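Local coordinates for proteasome accessory factor B/C (PafBC) (Paenarthrobacter aurescens, PDB 6SJ9), which probably acts as a transcriptional regulator in the bacterial DNA damage response, combining winged helix-turn-helix, WYL and ferredoxin-like modules in one chain, at residues L329-A334 with R607-P612; V588-T593 with V639-P644; Y603-T608 with L616-R621; W627-V632 with Q649-W654. All coordinates share one frame; numbering follows the deposited sequence.

Contact 1: L329-A334 with R607-P612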
# COMPACT_ATOMS: atom_id res chain seq x y z
N LEU A 329 18.87 -4.90 25.88
CA LEU A 329 18.96 -5.05 24.44
C LEU A 329 19.64 -6.37 24.08
O LEU A 329 20.69 -6.40 23.44
CB LEU A 329 19.78 -3.88 23.92
CG LEU A 329 18.94 -2.63 23.90
CD1 LEU A 329 19.83 -1.42 23.78
CD2 LEU A 329 17.99 -2.77 22.76
N GLU A 330 18.98 -7.46 24.43
CA GLU A 330 19.54 -8.80 24.22
C GLU A 330 18.80 -9.47 23.07
O GLU A 330 17.62 -9.78 23.19
CB GLU A 330 19.47 -9.65 25.49
CG GLU A 330 20.54 -9.32 26.54
CD GLU A 330 20.24 -9.91 27.92
OE1 GLU A 330 19.62 -9.21 28.75
OE2 GLU A 330 20.61 -11.08 28.17
N PHE A 331 19.50 -9.68 21.95
CA PHE A 331 18.81 -10.38 20.87
C PHE A 331 19.28 -11.83 20.84
O PHE A 331 20.46 -12.10 21.09
CB PHE A 331 19.09 -9.71 19.52
CG PHE A 331 18.40 -8.38 19.34
CD1 PHE A 331 17.08 -8.31 18.91
CD2 PHE A 331 19.07 -7.19 19.59
CE1 PHE A 331 16.45 -7.10 18.74
CE2 PHE A 331 18.44 -5.98 19.43
CZ PHE A 331 17.12 -5.93 18.99
N PRO A 332 18.41 -12.82 20.56
CA PRO A 332 18.89 -14.20 20.44
C PRO A 332 19.74 -14.37 19.18
O PRO A 332 19.81 -13.50 18.32
CB PRO A 332 17.60 -15.03 20.35
CG PRO A 332 16.52 -14.13 20.82
CD PRO A 332 16.95 -12.74 20.43
N GLU A 333 20.36 -15.55 19.07
CA GLU A 333 21.18 -15.87 17.90
C GLU A 333 20.38 -15.95 16.61
O GLU A 333 20.95 -16.18 15.54
CB GLU A 333 21.93 -17.19 18.12
CG GLU A 333 22.93 -17.12 19.26
CD GLU A 333 24.11 -16.23 18.93
OE1 GLU A 333 24.73 -16.42 17.86
OE2 GLU A 333 24.40 -15.31 19.72
N ALA A 334 19.07 -15.74 16.70
CA ALA A 334 18.15 -15.78 15.56
C ALA A 334 18.14 -17.13 14.85
O ALA A 334 17.85 -17.20 13.66
CB ALA A 334 18.45 -14.66 14.55
N ARG A 607 16.03 -8.08 13.17
CA ARG A 607 16.15 -8.98 14.31
C ARG A 607 15.03 -8.69 15.28
O ARG A 607 14.61 -7.54 15.44
CB ARG A 607 17.47 -8.82 15.07
CG ARG A 607 18.74 -9.16 14.29
CD ARG A 607 19.95 -9.27 15.25
NE ARG A 607 20.23 -8.01 15.95
CZ ARG A 607 21.19 -7.84 16.85
NH1 ARG A 607 21.98 -8.85 17.19
NH2 ARG A 607 21.36 -6.66 17.42
N THR A 608 14.60 -9.71 16.01
CA THR A 608 13.59 -9.56 17.04
C THR A 608 14.04 -10.32 18.29
O THR A 608 14.86 -11.23 18.22
CB THR A 608 12.19 -10.09 16.58
OG1 THR A 608 12.29 -11.48 16.22
CG2 THR A 608 11.64 -9.29 15.34
N ALA A 609 13.55 -9.89 19.46
CA ALA A 609 13.78 -10.64 20.68
C ALA A 609 12.47 -10.68 21.45
O ALA A 609 11.93 -9.63 21.79
CB ALA A 609 14.87 -9.99 21.55
N PRO A 610 11.94 -11.84 21.78
CA PRO A 610 10.70 -11.88 22.55
C PRO A 610 10.91 -11.36 23.96
O PRO A 610 11.99 -11.50 24.55
CB PRO A 610 10.32 -13.36 22.53
CG PRO A 610 11.64 -14.05 22.45
CD PRO A 610 12.48 -13.19 21.53
N LEU A 611 9.88 -10.71 24.47
CA LEU A 611 9.81 -10.13 25.79
C LEU A 611 8.74 -10.83 26.61
O LEU A 611 7.87 -11.51 26.05
CB LEU A 611 9.54 -8.63 25.70
CG LEU A 611 10.71 -7.88 25.06
CD1 LEU A 611 10.38 -6.41 24.90
CD2 LEU A 611 11.97 -8.05 25.86
N PRO A 612 8.78 -10.71 27.95
CA PRO A 612 7.97 -11.62 28.79
C PRO A 612 6.48 -11.65 28.49
O PRO A 612 5.89 -12.74 28.47
CB PRO A 612 8.23 -11.09 30.21
CG PRO A 612 9.58 -10.49 30.13
CD PRO A 612 9.66 -9.86 28.77

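Contact 2: V588-T593 with V639-P644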
# COMPACT_ATOMS: atom_id res chain seq x y z
N VAL A 588 17.16 1.40 13.67
CA VAL A 588 16.48 1.81 14.89
C VAL A 588 16.11 0.55 15.66
O VAL A 588 15.78 -0.48 15.06
CB VAL A 588 15.22 2.64 14.60
CG1 VAL A 588 14.50 2.98 15.87
CG2 VAL A 588 15.57 3.90 13.82
N CYS A 589 16.26 0.59 16.97
CA CYS A 589 15.84 -0.50 17.85
C CYS A 589 14.58 -0.05 18.57
O CYS A 589 14.58 1.01 19.20
CB CYS A 589 16.96 -0.85 18.83
SG CYS A 589 16.52 -2.23 19.86
N LEU A 590 13.50 -0.83 18.44
CA LEU A 590 12.17 -0.53 18.97
C LEU A 590 11.84 -1.52 20.07
O LEU A 590 12.30 -2.66 20.03
CB LEU A 590 11.07 -0.66 17.89
CG LEU A 590 11.15 0.15 16.62
CD1 LEU A 590 10.02 -0.20 15.63
CD2 LEU A 590 11.20 1.63 16.92
N GLU A 591 11.00 -1.09 21.01
CA GLU A 591 10.22 -2.02 21.83
C GLU A 591 8.76 -1.94 21.39
O GLU A 591 8.21 -0.84 21.23
CB GLU A 591 10.32 -1.74 23.32
CG GLU A 591 9.46 -2.72 24.14
CD GLU A 591 9.60 -2.54 25.64
OE1 GLU A 591 10.38 -1.66 26.06
OE2 GLU A 591 8.91 -3.25 26.39
N LEU A 592 8.15 -3.09 21.18
CA LEU A 592 6.76 -3.24 20.78
C LEU A 592 5.99 -3.93 21.88
O LEU A 592 6.48 -4.89 22.49
CB LEU A 592 6.67 -4.08 19.48
CG LEU A 592 7.47 -3.57 18.27
CD1 LEU A 592 7.40 -4.51 17.11
CD2 LEU A 592 7.01 -2.18 17.83
N THR A 593 4.77 -3.47 22.13
CA THR A 593 3.83 -4.22 22.96
C THR A 593 3.25 -5.41 22.18
O THR A 593 3.36 -5.48 20.96
CB THR A 593 2.69 -3.33 23.41
OG1 THR A 593 1.95 -2.92 22.25
CG2 THR A 593 3.22 -2.08 24.17
N VAL A 639 4.56 1.34 20.59
CA VAL A 639 5.93 1.47 20.11
C VAL A 639 6.69 2.46 20.96
O VAL A 639 6.15 3.49 21.37
CB VAL A 639 5.98 1.96 18.65
CG1 VAL A 639 7.39 1.81 18.15
CG2 VAL A 639 5.04 1.16 17.79
N ARG A 640 7.97 2.18 21.17
CA ARG A 640 8.90 3.15 21.70
C ARG A 640 10.24 2.95 21.01
O ARG A 640 10.54 1.86 20.51
CB ARG A 640 9.01 3.01 23.24
CG ARG A 640 9.55 1.64 23.70
CD ARG A 640 9.68 1.50 25.28
NE ARG A 640 10.52 2.51 25.92
CZ ARG A 640 11.04 2.39 27.15
NH1 ARG A 640 10.83 1.30 27.89
NH2 ARG A 640 11.76 3.38 27.65
N ILE A 641 11.03 4.02 20.97
CA ILE A 641 12.38 3.97 20.41
C ILE A 641 13.37 3.77 21.56
O ILE A 641 13.35 4.53 22.53
CB ILE A 641 12.70 5.24 19.61
CG1 ILE A 641 11.73 5.40 18.45
CG2 ILE A 641 14.09 5.13 19.02
CD1 ILE A 641 11.76 6.75 17.87
N LEU A 642 14.17 2.70 21.48
CA LEU A 642 15.24 2.44 22.45
C LEU A 642 16.58 3.04 22.03
O LEU A 642 17.24 3.71 22.83
CB LEU A 642 15.39 0.92 22.64
CG LEU A 642 14.09 0.22 23.04
CD1 LEU A 642 14.30 -1.25 23.25
CD2 LEU A 642 13.56 0.83 24.31
N GLU A 643 16.96 2.88 20.77
CA GLU A 643 18.22 3.33 20.21
C GLU A 643 18.01 3.68 18.75
O GLU A 643 17.26 2.99 18.05
CB GLU A 643 19.32 2.26 20.30
CG GLU A 643 19.82 1.98 21.67
CD GLU A 643 20.99 1.01 21.65
OE1 GLU A 643 21.35 0.53 20.54
OE2 GLU A 643 21.60 0.79 22.73
N PRO A 644 18.73 4.67 18.24
CA PRO A 644 19.72 5.45 18.97
C PRO A 644 19.08 6.55 19.81
O PRO A 644 17.95 6.95 19.56
CB PRO A 644 20.59 6.02 17.86
CG PRO A 644 19.65 6.13 16.68
CD PRO A 644 18.80 4.91 16.79

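Contact 3: Y603-T608 with L616-R621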
# COMPACT_ATOMS: atom_id res chain seq x y z
N TYR A 603 7.55 -3.80 8.95
CA TYR A 603 8.81 -3.13 8.62
C TYR A 603 9.97 -4.11 8.46
O TYR A 603 11.13 -3.70 8.53
CB TYR A 603 9.08 -2.06 9.69
CG TYR A 603 8.10 -0.88 9.56
CD1 TYR A 603 6.82 -0.95 10.11
CD2 TYR A 603 8.42 0.27 8.82
CE1 TYR A 603 5.89 0.11 9.97
CE2 TYR A 603 7.48 1.34 8.68
CZ TYR A 603 6.22 1.25 9.26
OH TYR A 603 5.28 2.28 9.13
N TYR A 604 9.67 -5.39 8.22
CA TYR A 604 10.67 -6.40 7.87
C TYR A 604 11.85 -6.39 8.85
O TYR A 604 13.01 -6.32 8.45
CB TYR A 604 11.18 -6.22 6.42
CG TYR A 604 10.10 -5.74 5.46
CD1 TYR A 604 9.08 -6.60 5.05
CD2 TYR A 604 10.08 -4.42 5.02
CE1 TYR A 604 8.06 -6.16 4.21
CE2 TYR A 604 9.07 -3.96 4.18
CZ TYR A 604 8.07 -4.85 3.78
OH TYR A 604 7.10 -4.36 2.95
N ALA A 605 11.54 -6.46 10.13
CA ALA A 605 12.56 -6.34 11.17
C ALA A 605 13.79 -7.20 10.89
O ALA A 605 13.68 -8.39 10.56
CB ALA A 605 11.95 -6.73 12.51
N GLU A 606 14.97 -6.61 11.04
CA GLU A 606 16.19 -7.38 10.83
C GLU A 606 16.36 -8.43 11.93
O GLU A 606 16.78 -9.56 11.65
CB GLU A 606 17.42 -6.45 10.81
CG GLU A 606 17.24 -5.16 9.98
CD GLU A 606 17.26 -5.43 8.48
OE1 GLU A 606 18.13 -6.22 8.06
OE2 GLU A 606 16.44 -4.85 7.73
N ARG A 607 16.03 -8.08 13.17
CA ARG A 607 16.15 -8.98 14.31
C ARG A 607 15.03 -8.69 15.28
O ARG A 607 14.61 -7.54 15.44
CB ARG A 607 17.47 -8.82 15.07
CG ARG A 607 18.74 -9.16 14.29
CD ARG A 607 19.95 -9.27 15.25
NE ARG A 607 20.23 -8.01 15.95
CZ ARG A 607 21.19 -7.84 16.85
NH1 ARG A 607 21.98 -8.85 17.19
NH2 ARG A 607 21.36 -6.66 17.42
N THR A 608 14.60 -9.71 16.01
CA THR A 608 13.59 -9.56 17.04
C THR A 608 14.04 -10.32 18.29
O THR A 608 14.86 -11.23 18.22
CB THR A 608 12.19 -10.09 16.58
OG1 THR A 608 12.29 -11.48 16.22
CG2 THR A 608 11.64 -9.29 15.34
N LEU A 616 8.00 -7.39 22.16
CA LEU A 616 9.27 -7.79 21.58
C LEU A 616 10.16 -6.58 21.32
O LEU A 616 9.67 -5.47 21.15
CB LEU A 616 9.12 -8.56 20.28
CG LEU A 616 8.33 -7.94 19.13
CD1 LEU A 616 8.80 -8.49 17.83
CD2 LEU A 616 6.91 -8.30 19.30
N LEU A 617 11.47 -6.83 21.35
CA LEU A 617 12.43 -5.93 20.76
C LEU A 617 12.51 -6.16 19.27
O LEU A 617 12.45 -7.29 18.80
CB LEU A 617 13.83 -6.14 21.34
CG LEU A 617 14.05 -6.06 22.85
CD1 LEU A 617 15.55 -6.28 23.15
CD2 LEU A 617 13.56 -4.74 23.43
N ALA A 618 12.69 -5.08 18.53
CA ALA A 618 12.74 -5.21 17.08
C ALA A 618 13.68 -4.17 16.51
O ALA A 618 13.50 -2.96 16.73
CB ALA A 618 11.35 -5.07 16.48
N GLU A 619 14.67 -4.63 15.79
CA GLU A 619 15.61 -3.78 15.08
C GLU A 619 15.11 -3.62 13.64
O GLU A 619 14.99 -4.61 12.91
CB GLU A 619 16.97 -4.46 15.14
CG GLU A 619 18.13 -3.68 14.70
CD GLU A 619 19.39 -4.50 14.87
OE1 GLU A 619 20.09 -4.32 15.89
OE2 GLU A 619 19.62 -5.37 14.00
N VAL A 620 14.78 -2.40 13.23
CA VAL A 620 14.20 -2.16 11.91
C VAL A 620 14.97 -1.04 11.20
O VAL A 620 15.48 -0.12 11.84
CB VAL A 620 12.69 -1.80 11.99
CG1 VAL A 620 11.92 -2.91 12.70
CG2 VAL A 620 12.48 -0.54 12.71
N ARG A 621 14.94 -1.07 9.87
CA ARG A 621 15.47 0.01 9.03
C ARG A 621 14.33 0.91 8.57
O ARG A 621 13.42 0.45 7.88
CB ARG A 621 16.20 -0.57 7.82
CG ARG A 621 17.43 -1.42 8.17
CD ARG A 621 17.93 -2.23 6.94
NE ARG A 621 18.41 -1.40 5.82
CZ ARG A 621 19.70 -1.14 5.57
NH1 ARG A 621 20.66 -1.63 6.36
NH2 ARG A 621 20.04 -0.39 4.52
O HOH W 1 13.90 -3.49 8.74

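Contact 4: W627-V632 with Q649-W654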
# COMPACT_ATOMS: atom_id res chain seq x y z
N TRP A 627 10.52 10.21 9.48
CA TRP A 627 9.24 9.52 9.60
C TRP A 627 9.01 8.97 10.99
O TRP A 627 7.85 8.75 11.37
CB TRP A 627 9.14 8.37 8.62
CG TRP A 627 9.35 8.82 7.25
CD1 TRP A 627 9.15 10.09 6.75
CD2 TRP A 627 9.75 8.02 6.14
NE1 TRP A 627 9.43 10.11 5.42
CE2 TRP A 627 9.81 8.86 5.02
CE3 TRP A 627 10.09 6.67 6.00
CZ2 TRP A 627 10.19 8.40 3.78
CZ3 TRP A 627 10.46 6.20 4.77
CH2 TRP A 627 10.51 7.07 3.66
N LEU A 628 10.07 8.83 11.77
CA LEU A 628 9.99 8.05 13.00
C LEU A 628 9.05 8.67 14.02
O LEU A 628 8.25 7.92 14.62
CB LEU A 628 11.40 7.85 13.56
CG LEU A 628 11.54 6.57 14.34
CD1 LEU A 628 10.88 5.52 13.54
CD2 LEU A 628 13.00 6.24 14.47
N PRO A 629 9.11 9.96 14.32
CA PRO A 629 8.19 10.49 15.36
C PRO A 629 6.70 10.32 15.03
O PRO A 629 5.89 10.00 15.92
CB PRO A 629 8.59 11.97 15.46
CG PRO A 629 10.03 11.99 15.00
CD PRO A 629 10.08 10.98 13.89
N MSE A 630 6.31 10.56 13.79
CA MSE A 630 4.96 10.24 13.31
C MSE A 630 4.59 8.77 13.52
O MSE A 630 3.53 8.49 14.06
CB MSE A 630 4.84 10.55 11.83
CG MSE A 630 5.16 11.98 11.47
SE MSE A 630 4.73 12.29 9.58
CE MSE A 630 5.72 10.77 8.80
N PHE A 631 5.47 7.86 13.11
CA PHE A 631 5.28 6.44 13.39
C PHE A 631 5.00 6.20 14.88
O PHE A 631 3.98 5.59 15.23
CB PHE A 631 6.53 5.69 12.94
CG PHE A 631 6.50 4.19 13.21
CD1 PHE A 631 5.72 3.35 12.44
CD2 PHE A 631 7.26 3.63 14.24
CE1 PHE A 631 5.69 1.98 12.67
CE2 PHE A 631 7.21 2.27 14.49
CZ PHE A 631 6.43 1.44 13.70
N VAL A 632 5.83 6.76 15.78
CA VAL A 632 5.67 6.44 17.19
C VAL A 632 4.39 7.08 17.74
O VAL A 632 3.66 6.47 18.53
CB VAL A 632 6.90 6.89 18.01
CG1 VAL A 632 6.66 6.71 19.50
CG2 VAL A 632 8.18 6.18 17.58
N GLN A 649 14.89 10.81 21.83
CA GLN A 649 14.53 12.08 22.45
C GLN A 649 13.88 13.03 21.45
O GLN A 649 12.95 13.78 21.80
CB GLN A 649 15.76 12.74 23.08
CG GLN A 649 16.36 11.94 24.21
CD GLN A 649 17.37 12.74 25.02
OE1 GLN A 649 17.59 13.93 24.77
NE2 GLN A 649 17.98 12.08 26.01
N GLU A 650 14.34 12.98 20.20
CA GLU A 650 13.72 13.79 19.16
C GLU A 650 12.26 13.40 18.96
O GLU A 650 11.43 14.26 18.64
CB GLU A 650 14.53 13.62 17.87
CG GLU A 650 14.23 14.62 16.78
CD GLU A 650 15.03 14.35 15.51
OE1 GLU A 650 16.08 13.66 15.58
OE2 GLU A 650 14.62 14.85 14.44
N THR A 651 11.93 12.11 19.13
CA THR A 651 10.55 11.64 19.09
C THR A 651 9.78 12.03 20.35
O THR A 651 8.60 12.41 20.29
CB THR A 651 10.52 10.11 18.89
OG1 THR A 651 10.75 9.82 17.51
CG2 THR A 651 9.17 9.51 19.31
N ARG A 652 10.41 11.92 21.53
CA ARG A 652 9.73 12.36 22.74
C ARG A 652 9.36 13.84 22.68
O ARG A 652 8.33 14.25 23.23
CB ARG A 652 10.59 12.08 23.99
CG ARG A 652 9.95 12.53 25.34
CD ARG A 652 8.55 11.95 25.47
NE ARG A 652 7.89 12.23 26.74
CZ ARG A 652 8.09 11.53 27.86
NH1 ARG A 652 8.93 10.50 27.84
NH2 ARG A 652 7.45 11.85 28.99
N ALA A 653 10.18 14.66 22.03
CA ALA A 653 9.85 16.08 21.91
C ALA A 653 8.65 16.30 20.98
O ALA A 653 7.78 17.15 21.26
CB ALA A 653 11.09 16.85 21.43
N TRP A 654 8.57 15.52 19.89
CA TRP A 654 7.40 15.56 19.01
C TRP A 654 6.14 15.24 19.81
O TRP A 654 5.18 16.03 19.81
CB TRP A 654 7.63 14.58 17.87
CG TRP A 654 6.48 14.22 16.97
CD1 TRP A 654 5.66 13.15 17.10
CD2 TRP A 654 6.12 14.87 15.76
NE1 TRP A 654 4.77 13.11 16.05
CE2 TRP A 654 5.03 14.16 15.21
CE3 TRP A 654 6.57 16.02 15.10
CZ2 TRP A 654 4.40 14.55 14.04
CZ3 TRP A 654 5.95 16.40 13.94
CH2 TRP A 654 4.87 15.66 13.41

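Contact 1: L329-A334 with R607-P612
Phe331 and Arg607 form the one stack between the two segments: the guanidinium lies over a face of the phenyl ring, with centres 4.2 Å apart and planes inclined by only 26°. It is off-centre, so that Arg607 NH2 lies over the rim of the ring at Phe331 CD2, 3.2 Å away. The arginine reaches over the ring because its chain, otherwise stretched, bends at chi3 (-62°). A salt bridge from NH2 to Glu619 helps fix the rotation of the group.

The other contacts are van der Waals. The CD1 edge of Phe331 points at the backbone of the strand, meeting Thr608 C at 3.7 Å in the plane of the ring. Ala609 CB rests 3.8 Å from the same CD1 and 3.6 Å from Pro332 CD, while Pro332 CG and Pro610 CD touch more loosely at 4.2 Å. Glu330 O also presses on Ala609 CB, at 3.2 Å.

No hydrogen bond joins the segments, so 329-334 does not extend the sheet. Phe331 instead leans onto Leu617 and Cys589 of the next strands, as a linker laid by its side chains across the outermost strand 607-610 of a ferredoxin-like sheet.

Contact 2: V588-T593 with V639-P644
Glu591 and Arg640 stand side by side on one face of the sheet and point the same way. Arg640 CG sits between its own backbone N and carbonyl carbon (chi1 62°), which brings the methylenes alongside the glutamate: Arg640 CG is 3.5 Å from Glu591 CB. Glu591 is fully extended, with CG anti to N (chi1 179°), and its OE1 makes a long salt bridge of 3.5 Å to Arg640 NH1. Stronger polar support for that guanidinium comes from Pro325 O. Leu642, of the same strand as the arginine, lays its CD2 over one guanidinium face and sends CD1 to within 4.2 Å of Cys589 SG.

On the other face the side chains are purely apolar. Leu592 CD2 runs beside Val639 CG2 at 3.9 Å, and the CD2 branch of Leu590 is wedged against both Val639 and Ile641. Val588 CG1 meets Ile641 CG2 at 3.8 Å. Leu628, Phe631 and Val632 of helix 627-634 cover this side.

The backbones pair antiparallel, Glu591 N to Arg640 O and Arg640 N to Glu591 O, both 3.0 Å. Further along, Cys589 O accepts from Leu642 N at 2.9 Å and, weakly, from Glu643 N. Leu642 and Glu643 thus both face Cys589: a classic beta bulge, joining the first and last strands of a ferredoxin-like sheet.

Contact 3: Y603-T608 with L616-R621
Arg607 and Glu619 slant across each other and join their flat ends as a two-point salt bridge. Arg607 NH2 gives a bond of 3.1 Å to the syn side of Glu619 OE1, 31° out of the carboxylate plane, while NE makes a weak one of 3.3 Å to OE2. Glu619 gets there as an outstretched chain, its CG anti to N (chi1 -169°).

Glu606 meets Arg621 differently. It crosses the arginine obliquely and brings OE2 to 3.1 Å from Arg621 CD, the two flat groups turned 59° apart, and the charged end of the arginine goes on to a salt bridge with Asp585. On the opposite face Thr608 CG2 crosses Leu616 CD1 at 3.9 Å, and Ala605 CB abuts Val620 CG1 at 3.8 Å.

Backbone bonds set these side chains in place: Glu606 N to Glu619 O (2.7 Å) and Glu619 N to Arg607 O (2.9 Å). Where the segments splay apart, a water links Tyr603 O with Arg621 N.

The hairpin of strands 607-610 and 616-622 follows helix 599-602, which closes in a Schellman motif with Tyr604 as its C-prime residue; strand 616-622 pairs on its other side with strand 586-592.

Contact 4: W627-V632 with Q649-W654
Trp654 lies against Pro629, and its side chain can be followed outward from the helix that carries it. Its CB already touches the proline, 3.7 Å from Pro629 CB. With CG anti to the backbone N (chi1 168°), the indole is thrown across to the facing helix and Trp654 CG comes within 3.4 Å of the same Pro629 CB. That carbon stands over the five-membered ring, 3.6 Å from its centroid and 20° off the normal, a CH-pi contact. Next round the ring, Trp654 CD1 and NE1 come near the carbonyl of the proline. NE1 is 3.3 Å from Pro629 O, but at a poor angle; it bonds instead to Ser633 OG, which is also hydrogen-bonded to Pro629 O, so the hydroxyl connects the two. Farther out, CZ2 meets CG of selenomethionine Met630 obliquely, at 3.7 Å.

These helices, 627-634 and 645-659, belong to the ferredoxin-like WCX domain: the first precedes the last strand, 639-643, and the second follows it. Their local axes cross at -56° with a closest approach of 8.9 Å.

One turn before Trp654, Thr651 bounds the proline on another flank, its OG1 3.4 Å from Pro629 CG. The methyl branch, CG2, points to Val632 and reaches Val632 CB at 3.7 Å. Thr651, Leu628 and Val632 all touch Ile641 of the intervening strand, while the Trp654 indole also packs edge to face with His298.

Contacts 1, 2 and 3 all reach one four-stranded antiparallel sheet, in the order 607-610, 616-622, 586-592, 639-643. Contact 3 pairs the first two strands and contact 2 the last two, their centres about 9 Å apart; backbone bonds from Leu590 and Leu592 to Ala618 and Leu616 close the middle. Contact 3 is nested along the chain inside the loop that contact 2 closes. Contact 4 covers the face carrying Ile641, about 11 Å from contact 2 between centres. Contact 1 brings a linker from some 270 residues earlier onto the edge strand and shares Arg607 and Thr608 with contact 3. Through contact 1 the C-terminal WCX domain is tied to a linker far away in sequence.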